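Local coordinates for protein lasso peptide isopeptidase AtxE2 (PDB 5TXE) that hydrolyses the isopeptide bond of the lasso peptides astexin-2 and astexin-3, recognising their knotted shape and turning them into linear peptides, at residues V102-F110 / Y143-W154; E196-W207 / T217-E225. The protein carries 1 engineered substitution. All coordinates share one frame; numbering follows the deposited sequence.

Interaction 1: residues V102-F110 / Y143-W154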
# COMPACT_ATOMS: atom_id res chain seq x y z
N VAL A 102 -18.31 -0.28 18.91
CA VAL A 102 -19.57 -0.99 18.76
C VAL A 102 -19.40 -2.46 18.42
O VAL A 102 -20.40 -3.20 18.32
CB VAL A 102 -20.47 -0.32 17.70
CG1 VAL A 102 -20.73 1.12 18.05
CG2 VAL A 102 -19.89 -0.38 16.29
N ASP A 103 -18.17 -2.89 18.15
CA ASP A 103 -17.81 -4.31 17.99
C ASP A 103 -16.31 -4.39 18.23
O ASP A 103 -15.60 -3.40 17.99
CB ASP A 103 -18.12 -4.84 16.58
CG ASP A 103 -17.86 -6.37 16.46
OD1 ASP A 103 -17.90 -7.05 17.51
OD2 ASP A 103 -17.65 -6.90 15.32
N VAL A 104 -15.86 -5.50 18.78
CA VAL A 104 -14.46 -5.75 18.97
C VAL A 104 -14.27 -7.18 18.52
O VAL A 104 -15.08 -8.06 18.84
CB VAL A 104 -14.03 -5.64 20.43
CG1 VAL A 104 -12.54 -6.04 20.59
CG2 VAL A 104 -14.20 -4.21 20.93
N GLY A 105 -13.24 -7.43 17.73
CA GLY A 105 -12.93 -8.82 17.30
C GLY A 105 -12.84 -9.03 15.80
O GLY A 105 -13.08 -8.13 14.99
N GLY A 106 -12.49 -10.25 15.45
CA GLY A 106 -12.31 -10.65 14.09
C GLY A 106 -10.84 -10.94 13.77
O GLY A 106 -9.94 -10.49 14.47
N GLU A 107 -10.67 -11.69 12.68
CA GLU A 107 -9.39 -12.06 12.15
C GLU A 107 -8.95 -11.08 11.04
O GLU A 107 -9.79 -10.41 10.42
CB GLU A 107 -9.47 -13.44 11.55
CG GLU A 107 -9.53 -14.58 12.55
CD GLU A 107 -9.79 -15.95 11.89
OE1 GLU A 107 -10.28 -16.06 10.76
OE2 GLU A 107 -9.53 -16.98 12.53
N TYR A 108 -7.65 -11.07 10.75
CA TYR A 108 -7.09 -10.24 9.70
C TYR A 108 -7.62 -10.75 8.40
O TYR A 108 -7.36 -11.86 8.02
CB TYR A 108 -5.58 -10.28 9.76
CG TYR A 108 -4.80 -9.31 8.91
CD1 TYR A 108 -4.61 -9.57 7.56
CD2 TYR A 108 -4.16 -8.24 9.46
CE1 TYR A 108 -3.84 -8.76 6.78
CE2 TYR A 108 -3.37 -7.38 8.67
CZ TYR A 108 -3.22 -7.63 7.33
OH TYR A 108 -2.46 -6.82 6.48
N LEU A 109 -8.41 -9.91 7.74
CA LEU A 109 -9.11 -10.26 6.51
C LEU A 109 -8.32 -9.74 5.30
O LEU A 109 -8.17 -8.54 5.10
CB LEU A 109 -10.52 -9.68 6.55
CG LEU A 109 -11.58 -10.29 5.65
CD1 LEU A 109 -12.91 -9.61 5.87
CD2 LEU A 109 -11.23 -10.20 4.18
N PHE A 110 -7.79 -10.66 4.51
CA PHE A 110 -6.92 -10.26 3.43
C PHE A 110 -7.70 -9.59 2.28
O PHE A 110 -8.77 -10.04 1.92
CB PHE A 110 -6.17 -11.46 2.88
CG PHE A 110 -5.12 -11.98 3.80
CD1 PHE A 110 -4.04 -11.20 4.15
CD2 PHE A 110 -5.22 -13.27 4.34
CE1 PHE A 110 -3.06 -11.65 5.04
CE2 PHE A 110 -4.26 -13.73 5.23
CZ PHE A 110 -3.18 -12.91 5.58
N TYR A 143 -21.33 -4.91 8.05
CA TYR A 143 -19.94 -4.88 7.60
C TYR A 143 -19.45 -6.30 7.57
O TYR A 143 -20.03 -7.20 8.20
CB TYR A 143 -19.07 -4.05 8.54
CG TYR A 143 -19.12 -4.48 9.99
CD1 TYR A 143 -20.13 -4.04 10.81
CD2 TYR A 143 -18.17 -5.36 10.54
CE1 TYR A 143 -20.22 -4.44 12.13
CE2 TYR A 143 -18.27 -5.79 11.87
CZ TYR A 143 -19.31 -5.32 12.65
OH TYR A 143 -19.47 -5.68 13.95
N LEU A 144 -18.40 -6.52 6.79
CA LEU A 144 -17.74 -7.82 6.72
C LEU A 144 -16.76 -8.04 7.88
O LEU A 144 -16.14 -7.10 8.35
CB LEU A 144 -16.94 -7.94 5.42
CG LEU A 144 -17.73 -7.67 4.14
CD1 LEU A 144 -16.79 -7.81 2.96
CD2 LEU A 144 -18.89 -8.62 4.02
N ARG A 145 -16.67 -9.28 8.34
CA ARG A 145 -15.77 -9.65 9.41
C ARG A 145 -15.52 -11.12 9.37
O ARG A 145 -16.44 -11.92 9.15
CB ARG A 145 -16.35 -9.24 10.76
CG ARG A 145 -15.80 -10.05 11.92
CD ARG A 145 -16.22 -9.56 13.30
NE ARG A 145 -15.83 -10.54 14.31
CZ ARG A 145 -15.87 -10.35 15.63
NH1 ARG A 145 -16.41 -9.25 16.18
NH2 ARG A 145 -15.41 -11.32 16.42
N GLN A 146 -14.25 -11.48 9.53
CA GLN A 146 -13.81 -12.87 9.43
C GLN A 146 -13.58 -13.53 10.81
O GLN A 146 -12.91 -12.95 11.66
CB GLN A 146 -12.49 -12.90 8.67
CG GLN A 146 -11.96 -14.30 8.43
CD GLN A 146 -10.70 -14.31 7.55
OE1 GLN A 146 -10.67 -13.73 6.46
NE2 GLN A 146 -9.66 -14.97 8.01
N ASP A 147 -14.09 -14.75 10.99
CA ASP A 147 -13.79 -15.56 12.17
C ASP A 147 -13.71 -16.99 11.73
O ASP A 147 -14.53 -17.47 10.91
CB ASP A 147 -14.85 -15.43 13.27
CG ASP A 147 -14.95 -14.01 13.83
OD1 ASP A 147 -15.75 -13.19 13.31
OD2 ASP A 147 -14.28 -13.73 14.84
N GLN A 148 -12.73 -17.73 12.26
CA GLN A 148 -12.49 -19.12 11.83
C GLN A 148 -12.37 -19.26 10.33
O GLN A 148 -12.88 -20.22 9.72
CB GLN A 148 -13.59 -20.11 12.28
CG GLN A 148 -13.43 -20.69 13.66
CD GLN A 148 -13.73 -19.67 14.70
OE1 GLN A 148 -14.79 -19.02 14.66
NE2 GLN A 148 -12.81 -19.49 15.65
N GLY A 149 -11.67 -18.33 9.71
CA GLY A 149 -11.38 -18.50 8.30
C GLY A 149 -12.54 -18.12 7.40
O GLY A 149 -12.43 -18.29 6.23
N ARG A 150 -13.66 -17.64 7.94
CA ARG A 150 -14.86 -17.42 7.10
C ARG A 150 -15.31 -15.99 7.25
O ARG A 150 -15.46 -15.48 8.36
CB ARG A 150 -15.99 -18.43 7.44
CG ARG A 150 -17.33 -18.28 6.67
CD ARG A 150 -17.30 -18.66 5.18
NE ARG A 150 -16.66 -19.96 4.95
CZ ARG A 150 -17.23 -21.14 5.21
NH1 ARG A 150 -18.48 -21.20 5.70
NH2 ARG A 150 -16.57 -22.25 4.99
N VAL A 151 -15.55 -15.31 6.12
CA VAL A 151 -16.08 -13.95 6.14
C VAL A 151 -17.63 -13.94 6.16
O VAL A 151 -18.32 -14.44 5.26
CB VAL A 151 -15.64 -13.19 4.90
CG1 VAL A 151 -16.15 -11.76 4.95
CG2 VAL A 151 -14.11 -13.18 4.83
N ARG A 152 -18.14 -13.31 7.18
CA ARG A 152 -19.59 -13.20 7.39
C ARG A 152 -19.98 -11.72 7.39
O ARG A 152 -19.12 -10.84 7.54
CB ARG A 152 -19.92 -13.75 8.76
CG ARG A 152 -19.59 -15.22 8.93
CD ARG A 152 -19.97 -15.73 10.34
NE ARG A 152 -19.58 -17.12 10.48
CZ ARG A 152 -18.33 -17.56 10.65
NH1 ARG A 152 -17.29 -16.74 10.71
NH2 ARG A 152 -18.13 -18.84 10.71
N VAL A 153 -21.27 -11.45 7.31
CA VAL A 153 -21.79 -10.11 7.58
C VAL A 153 -22.20 -10.03 9.05
O VAL A 153 -22.94 -10.90 9.54
CB VAL A 153 -22.99 -9.76 6.71
CG1 VAL A 153 -23.47 -8.38 7.08
CG2 VAL A 153 -22.62 -9.81 5.24
N TRP A 154 -21.72 -9.01 9.72
CA TRP A 154 -22.09 -8.75 11.05
C TRP A 154 -22.96 -7.49 11.07
O TRP A 154 -22.85 -6.63 10.21
CB TRP A 154 -20.86 -8.54 11.97
CG TRP A 154 -20.15 -9.85 12.35
CD1 TRP A 154 -19.66 -10.77 11.50
CD2 TRP A 154 -19.86 -10.32 13.66
NE1 TRP A 154 -19.10 -11.81 12.19
CE2 TRP A 154 -19.20 -11.55 13.53
CE3 TRP A 154 -20.10 -9.82 14.95
CZ2 TRP A 154 -18.74 -12.29 14.62
CZ3 TRP A 154 -19.68 -10.58 16.05
CH2 TRP A 154 -19.03 -11.81 15.87
O HOH W 1 -16.43 -11.16 19.06
O HOH W 2 -12.30 -9.49 10.41
O HOH W 3 -8.69 -13.37 4.81

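Interaction 2: residues E196-W207 / T217-E225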
# COMPACT_ATOMS: atom_id res chain seq x y z
N GLU A 196 -13.12 -25.41 -6.45
CA GLU A 196 -12.15 -25.99 -5.57
C GLU A 196 -12.42 -27.43 -5.32
O GLU A 196 -11.48 -28.22 -5.24
CB GLU A 196 -12.03 -25.24 -4.24
CG GLU A 196 -11.15 -24.01 -4.37
CD GLU A 196 -10.99 -23.22 -3.07
OE1 GLU A 196 -12.03 -23.05 -2.32
OE2 GLU A 196 -9.84 -22.73 -2.82
N ALA A 197 -13.69 -27.81 -5.22
CA ALA A 197 -13.99 -29.21 -4.97
C ALA A 197 -13.71 -30.03 -6.20
O ALA A 197 -13.24 -31.20 -6.13
CB ALA A 197 -15.44 -29.39 -4.46
N GLU A 198 -13.94 -29.44 -7.36
CA GLU A 198 -13.62 -30.15 -8.58
C GLU A 198 -12.09 -30.38 -8.70
O GLU A 198 -11.66 -31.47 -9.07
CB GLU A 198 -14.22 -29.47 -9.81
CG GLU A 198 -14.05 -30.22 -11.16
CD GLU A 198 -14.57 -31.70 -11.23
OE1 GLU A 198 -15.64 -32.02 -10.63
OE2 GLU A 198 -13.89 -32.54 -11.91
N ILE A 199 -11.29 -29.37 -8.39
CA ILE A 199 -9.86 -29.54 -8.36
C ILE A 199 -9.45 -30.69 -7.45
O ILE A 199 -8.59 -31.48 -7.82
CB ILE A 199 -9.21 -28.24 -7.95
CG1 ILE A 199 -9.20 -27.31 -9.18
CG2 ILE A 199 -7.77 -28.42 -7.47
CD1 ILE A 199 -8.86 -25.89 -8.79
N GLU A 200 -10.05 -30.78 -6.28
CA GLU A 200 -9.77 -31.82 -5.30
C GLU A 200 -10.09 -33.20 -5.84
O GLU A 200 -9.26 -34.11 -5.67
CB GLU A 200 -10.51 -31.53 -3.98
CG GLU A 200 -10.48 -32.64 -2.97
CD GLU A 200 -9.14 -32.81 -2.29
OE1 GLU A 200 -8.35 -31.83 -2.24
OE2 GLU A 200 -8.91 -33.92 -1.77
N ARG A 201 -11.20 -33.34 -6.57
CA ARG A 201 -11.55 -34.63 -7.21
C ARG A 201 -10.60 -35.01 -8.29
O ARG A 201 -10.15 -36.16 -8.32
CB ARG A 201 -12.93 -34.64 -7.87
CG ARG A 201 -14.10 -34.80 -6.93
CD ARG A 201 -15.44 -34.93 -7.71
NE ARG A 201 -15.98 -33.63 -8.20
CZ ARG A 201 -16.56 -32.68 -7.43
NH1 ARG A 201 -16.68 -32.84 -6.09
NH2 ARG A 201 -16.99 -31.56 -7.98
N GLU A 202 -10.31 -34.08 -9.17
CA GLU A 202 -9.37 -34.29 -10.23
C GLU A 202 -7.98 -34.75 -9.74
O GLU A 202 -7.34 -35.53 -10.39
CB GLU A 202 -9.22 -33.02 -11.07
CG GLU A 202 -10.42 -32.84 -12.00
CD GLU A 202 -10.61 -31.42 -12.59
OE1 GLU A 202 -9.78 -30.47 -12.33
OE2 GLU A 202 -11.64 -31.29 -13.33
N GLY A 203 -7.55 -34.26 -8.60
CA GLY A 203 -6.25 -34.59 -8.07
C GLY A 203 -6.02 -36.07 -7.79
O GLY A 203 -4.87 -36.51 -7.77
N ARG A 204 -7.11 -36.80 -7.61
CA ARG A 204 -7.07 -38.25 -7.53
C ARG A 204 -6.46 -38.91 -8.73
O ARG A 204 -5.90 -40.00 -8.59
CB ARG A 204 -8.45 -38.83 -7.25
CG ARG A 204 -8.75 -38.69 -5.76
CD ARG A 204 -10.14 -39.05 -5.35
NE ARG A 204 -10.29 -39.09 -3.87
CZ ARG A 204 -11.04 -40.00 -3.21
NH1 ARG A 204 -11.67 -41.02 -3.84
NH2 ARG A 204 -11.11 -39.93 -1.88
N ARG A 205 -6.47 -38.22 -9.88
CA ARG A 205 -5.86 -38.76 -11.08
C ARG A 205 -4.56 -38.07 -11.46
O ARG A 205 -3.91 -38.41 -12.45
CB ARG A 205 -6.87 -38.67 -12.21
CG ARG A 205 -8.00 -39.69 -12.08
CD ARG A 205 -9.02 -39.58 -13.25
NE ARG A 205 -9.52 -38.21 -13.53
CZ ARG A 205 -10.44 -37.55 -12.80
NH1 ARG A 205 -10.98 -38.10 -11.71
NH2 ARG A 205 -10.85 -36.32 -13.14
N GLY A 206 -4.15 -37.12 -10.63
CA GLY A 206 -2.98 -36.29 -10.90
C GLY A 206 -3.41 -35.09 -11.72
O GLY A 206 -4.32 -35.20 -12.49
N TRP A 207 -2.74 -33.94 -11.56
CA TRP A 207 -3.07 -32.77 -12.31
C TRP A 207 -1.99 -32.50 -13.32
O TRP A 207 -0.79 -32.53 -13.01
CB TRP A 207 -3.08 -31.58 -11.36
CG TRP A 207 -4.07 -31.56 -10.24
CD1 TRP A 207 -5.43 -31.57 -10.34
CD2 TRP A 207 -3.77 -31.36 -8.85
NE1 TRP A 207 -5.98 -31.45 -9.10
CE2 TRP A 207 -4.99 -31.32 -8.16
CE3 TRP A 207 -2.59 -31.28 -8.12
CZ2 TRP A 207 -5.06 -31.22 -6.78
CZ3 TRP A 207 -2.65 -31.14 -6.76
CH2 TRP A 207 -3.90 -31.12 -6.10
N THR A 217 3.86 -19.98 -4.83
CA THR A 217 2.92 -19.94 -3.74
C THR A 217 2.25 -21.26 -3.38
O THR A 217 1.62 -21.33 -2.37
CB THR A 217 1.85 -18.88 -3.97
OG1 THR A 217 1.16 -19.17 -5.15
CG2 THR A 217 2.49 -17.43 -4.16
N GLY A 218 2.39 -22.31 -4.18
CA GLY A 218 1.78 -23.58 -3.79
C GLY A 218 1.72 -24.55 -4.95
O GLY A 218 1.83 -24.16 -6.12
N ALA A 219 1.47 -25.79 -4.59
CA ALA A 219 1.58 -26.91 -5.51
C ALA A 219 0.24 -27.47 -5.93
O ALA A 219 0.13 -28.65 -6.20
CB ALA A 219 2.41 -27.98 -4.86
N ARG A 220 -0.78 -26.62 -5.98
CA ARG A 220 -2.12 -26.99 -6.39
C ARG A 220 -2.56 -26.09 -7.52
O ARG A 220 -2.14 -24.95 -7.62
CB ARG A 220 -3.10 -26.85 -5.26
CG ARG A 220 -2.88 -27.76 -4.08
CD ARG A 220 -3.96 -27.51 -2.97
NE ARG A 220 -5.30 -28.02 -3.35
CZ ARG A 220 -5.67 -29.29 -3.23
NH1 ARG A 220 -4.85 -30.23 -2.74
NH2 ARG A 220 -6.91 -29.64 -3.56
N PRO A 221 -3.43 -26.61 -8.41
CA PRO A 221 -3.97 -25.76 -9.44
C PRO A 221 -4.85 -24.70 -8.77
O PRO A 221 -5.50 -25.01 -7.78
CB PRO A 221 -4.84 -26.69 -10.26
CG PRO A 221 -4.50 -28.06 -9.85
CD PRO A 221 -4.02 -27.94 -8.45
N ARG A 222 -4.86 -23.49 -9.33
CA ARG A 222 -5.77 -22.43 -8.91
C ARG A 222 -7.04 -22.48 -9.75
O ARG A 222 -7.05 -23.01 -10.87
CB ARG A 222 -5.08 -21.07 -9.11
CG ARG A 222 -3.74 -21.06 -8.43
CD ARG A 222 -3.25 -19.92 -7.53
NE ARG A 222 -2.89 -18.67 -8.21
CZ ARG A 222 -2.00 -17.75 -7.80
NH1 ARG A 222 -1.19 -17.88 -6.74
NH2 ARG A 222 -1.88 -16.64 -8.52
N VAL A 223 -8.08 -21.87 -9.22
CA VAL A 223 -9.32 -21.74 -9.91
C VAL A 223 -9.17 -20.63 -10.94
O VAL A 223 -8.78 -19.50 -10.60
CB VAL A 223 -10.44 -21.31 -8.94
CG1 VAL A 223 -11.72 -21.00 -9.69
CG2 VAL A 223 -10.67 -22.38 -7.85
N LEU A 224 -9.55 -20.93 -12.17
CA LEU A 224 -9.55 -19.94 -13.28
C LEU A 224 -10.88 -19.19 -13.35
O LEU A 224 -11.94 -19.77 -13.16
CB LEU A 224 -9.35 -20.67 -14.61
CG LEU A 224 -8.05 -21.48 -14.66
CD1 LEU A 224 -7.99 -22.34 -15.95
CD2 LEU A 224 -6.83 -20.56 -14.55
N GLU A 225 -10.81 -17.92 -13.71
CA GLU A 225 -11.99 -17.22 -14.24
C GLU A 225 -12.55 -17.98 -15.46
O GLU A 225 -11.79 -18.64 -16.14
CB GLU A 225 -11.56 -15.81 -14.64
CG GLU A 225 -11.34 -14.89 -13.45
CD GLU A 225 -12.63 -14.66 -12.66
OE1 GLU A 225 -13.75 -14.98 -13.16
OE2 GLU A 225 -12.55 -14.13 -11.54
O HOH W 4 -9.12 -27.74 -4.02
O HOH W 5 -5.87 -32.98 -2.49

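Interaction 1: residues V102-F110 / Y143-W154
D103, at the end of an edge strand of one antiparallel sheet, meets Y143 and R145 of the next sheet in what is probably the beta-propeller domain of this prolyl oligopeptidase relative. The 143-154 segment is a beta hairpin closed by a type I' turn from D147 to R150. Two donors grip D103 OD2. R145 NH1 makes a salt bridge to it at 2.8 Å, on the syn side of the carboxylate. Y143 OH donates to the same oxygen at 2.6 Å, from above the carboxylate plane. The R145 chain is extended from CG to NE (chi3 170°), which carries the guanidinium along the 102-110 backbone. The backbone at G105 and G106 covers one face, with G105 C 3.3 Å from R145 CZ. W154 covers the opposite face. D147 takes the side edge with both oxygens, R145 NE to D147 OD1 at 2.8 Å and R145 NH2 to D147 OD2 at 3.1 Å.

Further along, E107 N donates to Q146 O at 2.8 Å. E107 OE1 takes G149 N on its syn side at 2.9 Å and Q146 NE2 on its anti side at 3.0 Å. The carboxylate and amide planes stand almost at right angles. L109 packs its CD1 on V151, and its CG lies against Q146 OE1. Between E107 and L109, the Y108 side chain turns away from the hairpin, and its OH hydrogen-bonds to G125 O.

The R145 guanidinium is thus held flat between the G105-G106 backbone and the W154 ring, and fixed in rotation by carboxylates at its edge. Its charge is probably balanced by D103 and D147, while E107 ties the hairpin turn to the loop.

Interaction 2: residues E196-W207 / T217-E225
P221 lies over the indole of W207, and this pair forms the tight part of the contact. P221 CG sits 3.5 Å from the centroid of the five-membered ring of W207, almost on its normal, a CH-pi contact. G203 CA lies over the opposite face, toward its rim. W207 NE1 donates to I199 O at 2.9 Å, within the ring plane, and so fixes how the indole is turned. I199 O also accepts the helical bond from G203 N, from the other face of its carbonyl plane. I199 packs beside the proline, with I199 CG2 3.9 Å from P221 CD. Its CD1 reaches on to V223 CG2.

The solvent side is polar and looser. R220 bends at chi3 (72°) and brings R220 NH2 to E200 OE1 at 2.9 Å, a salt bridge with a bent hydrogen bond (140°). The W207 rim, at CH2, meets one face of the R220 guanidinium, with the two planes nearly perpendicular. One water joins E196 O to R220 NH2, and another joins E200 OE1 to R220 NH1.

R222 points away, makes a cation-pi contact with Y118 and lies near W116, which binds astexin-3. The contact lays the loop before strand 230-235 against the last turns of helix 190-202, where F192 and A195 also touch V223.

In the fold
From the N terminus, the chain leaves strand 100-104 through the 105-110 loop. It returns in the hairpin of strands 140-147 and 150-157, where interaction 1 closes a connection of 32 residues between two antiparallel sheets. That connection includes W116. After strands 173-178 and 183-188 comes helix 190-202. Interaction 2 then folds 217-225 back on this helix, closing a short loop of nine residues before strand 230-235. The two contacts follow in series, neither nesting nor crossing. The centres of interactions 1 and 2 are about 27 Å apart, and the nearest atoms of interactions 1 and 2 about 9 Å apart. Backbone hydrogen bonds between V223 and A119 and between E225 and G117 link interaction 2 to the connection closed by interaction 1.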